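Local atomic coordinates of oxidoreductase protein (Agrobacterium radiobacter, PDB entry 5UI9), a protein that probably acts as an NAD-dependent oxidoreductase of the GFO/IDH/MocA family, binding NAD+ together with (2S)-2,3-dihydroxy-2-methylpropanoic acid. Residues A9-G14 with D69-A74; I32-D37 with I52-G57. All coordinates share one frame; numbering follows the deposited sequence.

Contact 1 (A9-G14 with D69-A74). With NAD (nicotinamide-adenine-dinucleotide), chain C.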
loop_
_atom_site.group_PDB
_atom_site.type_symbol
_atom_site.label_atom_id
_atom_site.label_comp_id
_atom_site.label_asym_id
_atom_site.label_seq_id
_atom_site.Cartn_x
_atom_site.Cartn_y
_atom_site.Cartn_z
ATOM N N ALA A 9 -23.312 -13.527 -31.634
ATOM C CA ALA A 9 -22.175 -13.790 -32.510
ATOM C C ALA A 9 -20.932 -13.371 -31.750
ATOM O O ALA A 9 -20.894 -12.265 -31.223
ATOM C CB ALA A 9 -22.294 -13.004 -33.795
ATOM N N LEU A 10 -19.931 -14.246 -31.682
ATOM C CA LEU A 10 -18.672 -13.922 -31.013
ATOM C C LEU A 10 -17.603 -13.649 -32.071
ATOM O O LEU A 10 -17.444 -14.426 -33.012
ATOM C CB LEU A 10 -18.252 -15.035 -30.056
ATOM C CG LEU A 10 -16.942 -14.780 -29.284
ATOM C CD1 LEU A 10 -17.032 -15.231 -27.836
ATOM C CD2 LEU A 10 -15.747 -15.440 -29.969
ATOM N N ILE A 11 -16.897 -12.534 -31.917
ATOM C CA ILE A 11 -15.830 -12.122 -32.838
ATOM C C ILE A 11 -14.517 -12.105 -32.057
ATOM O O ILE A 11 -14.369 -11.335 -31.109
ATOM C CB ILE A 11 -16.095 -10.716 -33.413
ATOM C CG1 ILE A 11 -17.464 -10.658 -34.111
ATOM C CG2 ILE A 11 -14.980 -10.304 -34.381
ATOM C CD1 ILE A 11 -17.920 -9.248 -34.411
ATOM N N GLY A 12 -13.573 -12.947 -32.478
ATOM C CA GLY A 12 -12.266 -13.086 -31.838
ATOM C C GLY A 12 -12.213 -14.407 -31.104
ATOM O O GLY A 12 -12.448 -14.450 -29.915
ATOM N N CYS A 13 -11.914 -15.483 -31.828
ATOM C CA CYS A 13 -11.922 -16.847 -31.281
ATOM C C CYS A 13 -10.557 -17.231 -30.698
ATOM O O CYS A 13 -10.000 -18.286 -31.028
ATOM C CB CYS A 13 -12.346 -17.840 -32.370
ATOM S SG CYS A 13 -14.052 -17.616 -32.927
ATOM N N GLY A 14 -10.039 -16.385 -29.811
ATOM C CA GLY A 14 -8.676 -16.527 -29.309
ATOM C C GLY A 14 -8.576 -17.294 -28.013
ATOM O O GLY A 14 -9.459 -18.083 -27.669
ATOM N N ASP A 69 -28.870 -11.378 -32.165
ATOM C CA ASP A 69 -29.391 -10.315 -31.292
ATOM C C ASP A 69 -28.297 -9.508 -30.576
ATOM O O ASP A 69 -28.539 -8.385 -30.134
ATOM C CB ASP A 69 -30.328 -10.920 -30.242
ATOM C CG ASP A 69 -31.449 -11.727 -30.864
ATOM O OD1 ASP A 69 -32.163 -11.172 -31.719
ATOM O OD2 ASP A 69 -31.600 -12.913 -30.508
ATOM N N PHE A 70 -27.110 -10.086 -30.427
ATOM C CA PHE A 70 -25.991 -9.344 -29.850
ATOM C C PHE A 70 -24.656 -9.841 -30.354
ATOM O O PHE A 70 -24.553 -10.927 -30.943
ATOM C CB PHE A 70 -26.036 -9.391 -28.324
ATOM C CG PHE A 70 -25.769 -10.751 -27.747
ATOM C CD1 PHE A 70 -26.809 -11.645 -27.533
ATOM C CD2 PHE A 70 -24.471 -11.132 -27.393
ATOM C CE1 PHE A 70 -26.568 -12.899 -26.991
ATOM C CE2 PHE A 70 -24.223 -12.385 -26.847
ATOM C CZ PHE A 70 -25.272 -13.268 -26.642
ATOM N N VAL A 71 -23.634 -9.029 -30.115
ATOM C CA VAL A 71 -22.282 -9.354 -30.522
ATOM C C VAL A 71 -21.362 -9.339 -29.296
ATOM O O VAL A 71 -21.476 -8.460 -28.440
ATOM C CB VAL A 71 -21.799 -8.423 -31.669
ATOM C CG1 VAL A 71 -21.661 -6.967 -31.229
ATOM C CG2 VAL A 71 -20.493 -8.933 -32.251
ATOM N N ASP A 72 -20.490 -10.346 -29.209
ATOM C CA ASP A 72 -19.485 -10.468 -28.160
ATOM C C ASP A 72 -18.100 -10.309 -28.796
ATOM O O ASP A 72 -17.612 -11.198 -29.493
ATOM C CB ASP A 72 -19.621 -11.826 -27.456
ATOM C CG ASP A 72 -18.892 -11.884 -26.105
ATOM O OD1 ASP A 72 -18.544 -10.826 -25.527
ATOM O OD2 ASP A 72 -18.680 -13.010 -25.612
ATOM N N ILE A 73 -17.477 -9.159 -28.556
ATOM C CA ILE A 73 -16.184 -8.836 -29.151
ATOM C C ILE A 73 -15.074 -9.244 -28.179
ATOM O O ILE A 73 -14.866 -8.591 -27.148
ATOM C CB ILE A 73 -16.110 -7.335 -29.507
ATOM C CG1 ILE A 73 -17.203 -6.980 -30.533
ATOM C CG2 ILE A 73 -14.736 -6.972 -30.055
ATOM C CD1 ILE A 73 -17.639 -5.530 -30.504
ATOM N N ALA A 74 -14.387 -10.341 -28.513
ATOM C CA ALA A 74 -13.268 -10.864 -27.720
ATOM C C ALA A 74 -11.919 -10.772 -28.443
ATOM O O ALA A 74 -10.995 -11.551 -28.156
ATOM C CB ALA A 74 -13.555 -12.300 -27.321
HETATM P PA NAD C . -5.761 -13.623 -28.709
HETATM O O1A NAD C . -4.751 -12.953 -29.616
HETATM O O2A NAD C . -5.487 -14.994 -28.155
HETATM O O5B NAD C . -7.167 -13.671 -29.471
HETATM C C5B NAD C . -7.613 -12.637 -30.339
HETATM C C4B NAD C . -8.277 -13.309 -31.531
HETATM O O4B NAD C . -8.996 -12.328 -32.270
HETATM C C3B NAD C . -7.272 -13.937 -32.486
HETATM O O3B NAD C . -7.657 -15.291 -32.759
HETATM C C2B NAD C . -7.308 -13.066 -33.733
HETATM O O2B NAD C . -7.129 -13.834 -34.923
HETATM C C1B NAD C . -8.696 -12.453 -33.660
HETATM N N9A NAD C . -8.891 -11.115 -34.266
HETATM C C8A NAD C . -8.158 -10.001 -34.070
HETATM N N7A NAD C . -8.683 -8.965 -34.775
HETATM C C5A NAD C . -9.779 -9.410 -35.418
HETATM C C6A NAD C . -10.810 -8.852 -36.333
HETATM N N6A NAD C . -10.781 -7.558 -36.722
HETATM N N1A NAD C . -11.789 -9.681 -36.766
HETATM C C2A NAD C . -11.852 -10.979 -36.404
HETATM N N3A NAD C . -10.950 -11.546 -35.580
HETATM C C4A NAD C . -9.915 -10.829 -35.065
HETATM O O3 NAD C . -6.088 -12.614 -27.500
HETATM P PN NAD C . -6.647 -13.087 -26.060
HETATM O O1N NAD C . -5.499 -13.495 -25.170
HETATM O O2N NAD C . -7.796 -14.042 -26.259
HETATM O O5D NAD C . -7.174 -11.675 -25.530
HETATM C C5D NAD C . -8.221 -11.005 -26.219
HETATM C C4D NAD C . -8.741 -9.896 -25.325
HETATM O O4D NAD C . -9.242 -10.482 -24.119
HETATM C C3D NAD C . -7.650 -8.908 -24.940
HETATM O O3D NAD C . -8.116 -7.568 -25.129
HETATM C C2D NAD C . -7.365 -9.201 -23.477
HETATM O O2D NAD C . -7.041 -8.033 -22.723
HETATM C C1D NAD C . -8.678 -9.813 -22.992
HETATM N N1N NAD C . -8.573 -10.735 -21.846
HETATM C C2N NAD C . -9.466 -10.572 -20.853
HETATM C C3N NAD C . -9.474 -11.377 -19.725
HETATM C C7N NAD C . -10.509 -11.119 -18.664
HETATM O O7N NAD C . -11.623 -10.727 -19.002
HETATM N N7N NAD C . -10.216 -11.316 -17.377
HETATM C C4N NAD C . -8.517 -12.388 -19.625
HETATM C C5N NAD C . -7.597 -12.557 -20.661
HETATM C C6N NAD C . -7.648 -11.719 -21.775
HETATM O O HOH W 1 -10.124 -14.200 -27.654
#
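L10 runs alongside D72, both side chains leaving the same face of a parallel strand pair. CG of L10 sits anti to its own backbone N (chi1 -179°), which lays the chain along its neighbour. CB of L10 faces the backbone O of D72, and CG of L10 approaches that same oxygen more closely, at 3.7 Å. At the tip, CD1 of L10 ends 3.5 Å from OD2 of D72. The carboxylate oxygen beside this methyl is buried, and its polar needs are met by Q20 and W24 of helix 17-26, the helix that also packs on L10. The reverse face carries A9, I11, V71 and I73 and is covered by helices 59-65 and 80-89. Here CD1 of I11 presses on CG2 of V71 at 3.4 Å, tighter than ordinary methyl packing, while the other branch of I11 turns to the cofactor, its CG2 lying 3.8 Å from C2A of the NAD adenine. Four backbone hydrogen bonds join the strands, whose axes diverge by 24°, the middle two being the straightest; the last links A74 N to I11 O at 2.8 Å. Beyond it G12, at a positive phi of 108°, backs onto A74 and brings its CA against the ribose O4B, and G14 CA comes 3.2 Å from O5B of NAD. A water 2.8 Å from A74 O also contacts the phosphate oxygen O2N and weakly accepts from G14 N. The G12-C13-G14 turn closing strand 6-11, an inverse gamma turn centred on C13 and set against the end of strand 70-73, is the dinucleotide-binding glycine-rich loop of a Rossmann fold.

Contact 2 (I32-D37 with I52-G57); sequences IAAICD and IERRYG. With NAD (nicotinamide-adenine-dinucleotide), chain C.
OD1 of D37, the residue whose backbone N bonds Y56 O across the strands, accepts from O2B of NAD at 2.6 Å and also from D39 N. The second carboxylate oxygen, OD2 of D37, takes O3B of the same ribose at 2.8 Å, as expected of the acidic residue at the end of the second strand in NAD-dependent Rossmann folds. The parallel pairing continues with I35 N bonded to R54 O and Y56 N to I35 O. The latter bond, 2.9 Å from Y56 N to I35 O, lies in the carbonyl plane although the N-H is bent (151°). CA of R55 adds a C-H contact to I35 O at 3.5 Å, and the Y56 ring turns its edge to the oxygen. On the face bearing A34 and C36, R54 bends at its third torsion (chi3 61°) so that one face of its guanidinium, near the rim, comes over CB of A34. NH2 of R54 reaches OH of Y56 in plane at 2.8 Å. That hydroxyl also bonds D65, and NH2 is shared with G66 O, which fixes both ends of the pair. Across the sheet, CG1 of I35 meets CG2 of I52 at 4.0 Å. The extended R55 side chain carries its NE to I52 O, donating at 2.7 Å and almost straight (170°), with a weak second bond from NH2, holding the loop before the strand. The pair closes a beta-alpha-beta unit around helix 40-50, where D48 forms a salt bridge with R55. M21 of helix 17-26 packs on I35 and I52, L62 of helix 59-65 on A34, C36 and Y56, and strand 6-11 flanks strand 30-36.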
loop_
_atom_site.group_PDB
_atom_site.type_symbol
_atom_site.label_atom_id
_atom_site.label_comp_id
_atom_site.label_asym_id
_atom_site.label_seq_id
_atom_site.Cartn_x
_atom_site.Cartn_y
_atom_site.Cartn_z
ATOM N N ILE A 32 -24.572 -18.891 -28.472
ATOM C CA ILE A 32 -23.825 -18.396 -29.642
ATOM C C ILE A 32 -24.256 -19.125 -30.922
ATOM O O ILE A 32 -24.152 -20.352 -31.003
ATOM C CB ILE A 32 -22.301 -18.547 -29.432
ATOM C CG1 ILE A 32 -21.850 -17.759 -28.188
ATOM C CG2 ILE A 32 -21.523 -18.111 -30.672
ATOM C CD1 ILE A 32 -22.106 -16.264 -28.213
ATOM N N ALA A 33 -24.727 -18.354 -31.906
ATOM C CA ALA A 33 -25.181 -18.881 -33.199
ATOM C C ALA A 33 -24.148 -18.705 -34.317
ATOM O O ALA A 33 -24.283 -19.330 -35.368
ATOM C CB ALA A 33 -26.490 -18.215 -33.606
ATOM N N ALA A 34 -23.143 -17.852 -34.106
ATOM C CA ALA A 34 -22.138 -17.565 -35.133
ATOM C C ALA A 34 -20.820 -17.126 -34.498
ATOM O O ALA A 34 -20.816 -16.523 -33.425
ATOM C CB ALA A 34 -22.650 -16.495 -36.076
ATOM N N ILE A 35 -19.713 -17.459 -35.153
ATOM C CA ILE A 35 -18.390 -17.020 -34.720
ATOM C C ILE A 35 -17.595 -16.442 -35.890
ATOM O O ILE A 35 -17.878 -16.727 -37.064
ATOM C CB ILE A 35 -17.587 -18.136 -34.001
ATOM C CG1 ILE A 35 -17.473 -19.406 -34.853
ATOM C CG2 ILE A 35 -18.224 -18.469 -32.655
ATOM C CD1 ILE A 35 -16.404 -20.365 -34.364
ATOM N N CYS A 36 -16.606 -15.623 -35.546
ATOM C CA CYS A 36 -15.794 -14.907 -36.519
ATOM C C CYS A 36 -14.349 -14.810 -36.041
ATOM O O CYS A 36 -14.100 -14.509 -34.873
ATOM C CB CYS A 36 -16.366 -13.507 -36.743
ATOM S SG CYS A 36 -15.386 -12.449 -37.838
ATOM N N ASP A 37 -13.413 -15.088 -36.944
ATOM C CA ASP A 37 -11.985 -14.875 -36.702
ATOM C C ASP A 37 -11.233 -14.773 -38.032
ATOM O O ASP A 37 -11.540 -15.500 -38.980
ATOM C CB ASP A 37 -11.405 -16.010 -35.851
ATOM C CG ASP A 37 -10.136 -15.606 -35.122
ATOM O OD1 ASP A 37 -9.122 -15.283 -35.787
ATOM O OD2 ASP A 37 -10.153 -15.601 -33.878
ATOM N N ILE A 52 -20.360 -24.908 -33.730
ATOM C CA ILE A 52 -20.928 -23.710 -34.361
ATOM C C ILE A 52 -20.824 -23.862 -35.885
ATOM O O ILE A 52 -19.719 -23.965 -36.429
ATOM C CB ILE A 52 -20.216 -22.411 -33.893
ATOM C CG1 ILE A 52 -20.008 -22.374 -32.364
ATOM C CG2 ILE A 52 -20.996 -21.181 -34.336
ATOM C CD1 ILE A 52 -21.265 -22.232 -31.521
ATOM N N GLU A 53 -21.974 -23.892 -36.563
ATOM C CA GLU A 53 -22.032 -24.084 -38.021
ATOM C C GLU A 53 -21.632 -22.813 -38.774
ATOM O O GLU A 53 -20.847 -22.877 -39.716
ATOM C CB GLU A 53 -23.435 -24.539 -38.465
ATOM N N ARG A 54 -22.179 -21.673 -38.354
ATOM C CA ARG A 54 -21.930 -20.383 -39.003
ATOM C C ARG A 54 -20.568 -19.814 -38.599
ATOM O O ARG A 54 -20.349 -19.456 -37.442
ATOM C CB ARG A 54 -23.036 -19.389 -38.651
ATOM C CG ARG A 54 -24.427 -19.811 -39.114
ATOM C CD ARG A 54 -25.457 -18.725 -38.829
ATOM N NE ARG A 54 -25.138 -17.480 -39.534
ATOM C CZ ARG A 54 -25.641 -16.275 -39.261
ATOM N NH1 ARG A 54 -26.530 -16.092 -38.285
ATOM N NH2 ARG A 54 -25.248 -15.228 -39.986
ATOM N N ARG A 55 -19.658 -19.731 -39.566
ATOM C CA ARG A 55 -18.275 -19.358 -39.312
ATOM C C ARG A 55 -17.835 -18.338 -40.346
ATOM O O ARG A 55 -17.946 -18.594 -41.544
ATOM C CB ARG A 55 -17.387 -20.595 -39.391
ATOM C CG ARG A 55 -17.753 -21.673 -38.388
ATOM C CD ARG A 55 -16.807 -22.860 -38.452
ATOM N NE ARG A 55 -17.344 -24.018 -37.731
ATOM C CZ ARG A 55 -16.712 -25.178 -37.562
ATOM N NH1 ARG A 55 -15.486 -25.375 -38.050
ATOM N NH2 ARG A 55 -17.310 -26.153 -36.881
ATOM N N TYR A 56 -17.332 -17.195 -39.878
ATOM C CA TYR A 56 -16.979 -16.072 -40.744
ATOM C C TYR A 56 -15.502 -15.710 -40.652
ATOM O O TYR A 56 -14.928 -15.678 -39.561
ATOM C CB TYR A 56 -17.851 -14.867 -40.387
ATOM C CG TYR A 56 -19.286 -15.063 -40.807
ATOM C CD1 TYR A 56 -20.191 -15.722 -39.976
ATOM C CD2 TYR A 56 -19.736 -14.621 -42.050
ATOM C CE1 TYR A 56 -21.510 -15.917 -40.354
ATOM C CE2 TYR A 56 -21.059 -14.816 -42.445
ATOM C CZ TYR A 56 -21.942 -15.465 -41.589
ATOM O OH TYR A 56 -23.251 -15.671 -41.950
ATOM N N GLY A 57 -14.899 -15.441 -41.810
ATOM C CA GLY A 57 -13.530 -14.958 -41.895
ATOM C C GLY A 57 -13.370 -13.465 -41.643
ATOM O O GLY A 57 -12.247 -12.992 -41.457
HETATM P PA NAD C . -5.761 -13.623 -28.709
HETATM O O1A NAD C . -4.751 -12.953 -29.616
HETATM O O2A NAD C . -5.487 -14.994 -28.155
HETATM O O5B NAD C . -7.167 -13.671 -29.471
HETATM C C5B NAD C . -7.613 -12.637 -30.339
HETATM C C4B NAD C . -8.277 -13.309 -31.531
HETATM O O4B NAD C . -8.996 -12.328 -32.270
HETATM C C3B NAD C . -7.272 -13.937 -32.486
HETATM O O3B NAD C . -7.657 -15.291 -32.759
HETATM C C2B NAD C . -7.308 -13.066 -33.733
HETATM O O2B NAD C . -7.129 -13.834 -34.923
HETATM C C1B NAD C . -8.696 -12.453 -33.660
HETATM N N9A NAD C . -8.891 -11.115 -34.266
HETATM C C8A NAD C . -8.158 -10.001 -34.070
HETATM N N7A NAD C . -8.683 -8.965 -34.775
HETATM C C5A NAD C . -9.779 -9.410 -35.418
HETATM C C6A NAD C . -10.810 -8.852 -36.333
HETATM N N6A NAD C . -10.781 -7.558 -36.722
HETATM N N1A NAD C . -11.789 -9.681 -36.766
HETATM C C2A NAD C . -11.852 -10.979 -36.404
HETATM N N3A NAD C . -10.950 -11.546 -35.580
HETATM C C4A NAD C . -9.915 -10.829 -35.065
HETATM O O3 NAD C . -6.088 -12.614 -27.500
HETATM P PN NAD C . -6.647 -13.087 -26.060
HETATM O O1N NAD C . -5.499 -13.495 -25.170
HETATM O O2N NAD C . -7.796 -14.042 -26.259
HETATM O O5D NAD C . -7.174 -11.675 -25.530
HETATM C C5D NAD C . -8.221 -11.005 -26.219
HETATM C C4D NAD C . -8.741 -9.896 -25.325
HETATM O O4D NAD C . -9.242 -10.482 -24.119
HETATM C C3D NAD C . -7.650 -8.908 -24.940
HETATM O O3D NAD C . -8.116 -7.568 -25.129
HETATM C C2D NAD C . -7.365 -9.201 -23.477
HETATM O O2D NAD C . -7.041 -8.033 -22.723
HETATM C C1D NAD C . -8.678 -9.813 -22.992
HETATM N N1N NAD C . -8.573 -10.735 -21.846
HETATM C C2N NAD C . -9.466 -10.572 -20.853
HETATM C C3N NAD C . -9.474 -11.377 -19.725
HETATM C C7N NAD C . -10.509 -11.119 -18.664
HETATM O O7N NAD C . -11.623 -10.727 -19.002
HETATM N N7N NAD C . -10.216 -11.316 -17.377
HETATM C C4N NAD C . -8.517 -12.388 -19.625
HETATM C C5N NAD C . -7.597 -12.557 -20.661
HETATM C C6N NAD C . -7.648 -11.719 -21.775
#

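Both contacts belong to one parallel sheet, their centres about 9 Å apart, and strands 6-11 and 30-36 are the neighbours through which they join. Two probable hydrogen bonds link them at the cofactor end: G12 N to C36 O at 2.9 Å, and C13 N to D37 OD2 at 2.7 Å. The second probably helps the glycine-rich turn of contact 1 to position the carboxylate with which contact 2 holds the ribose. Adenine meets both contacts, since SG of C36 lies 4.1 Å from C2A of NAD, the atom that I11 also approaches. The bound dihydroxy acid lies farther along the cofactor, about 11 Å from the side chain of A74.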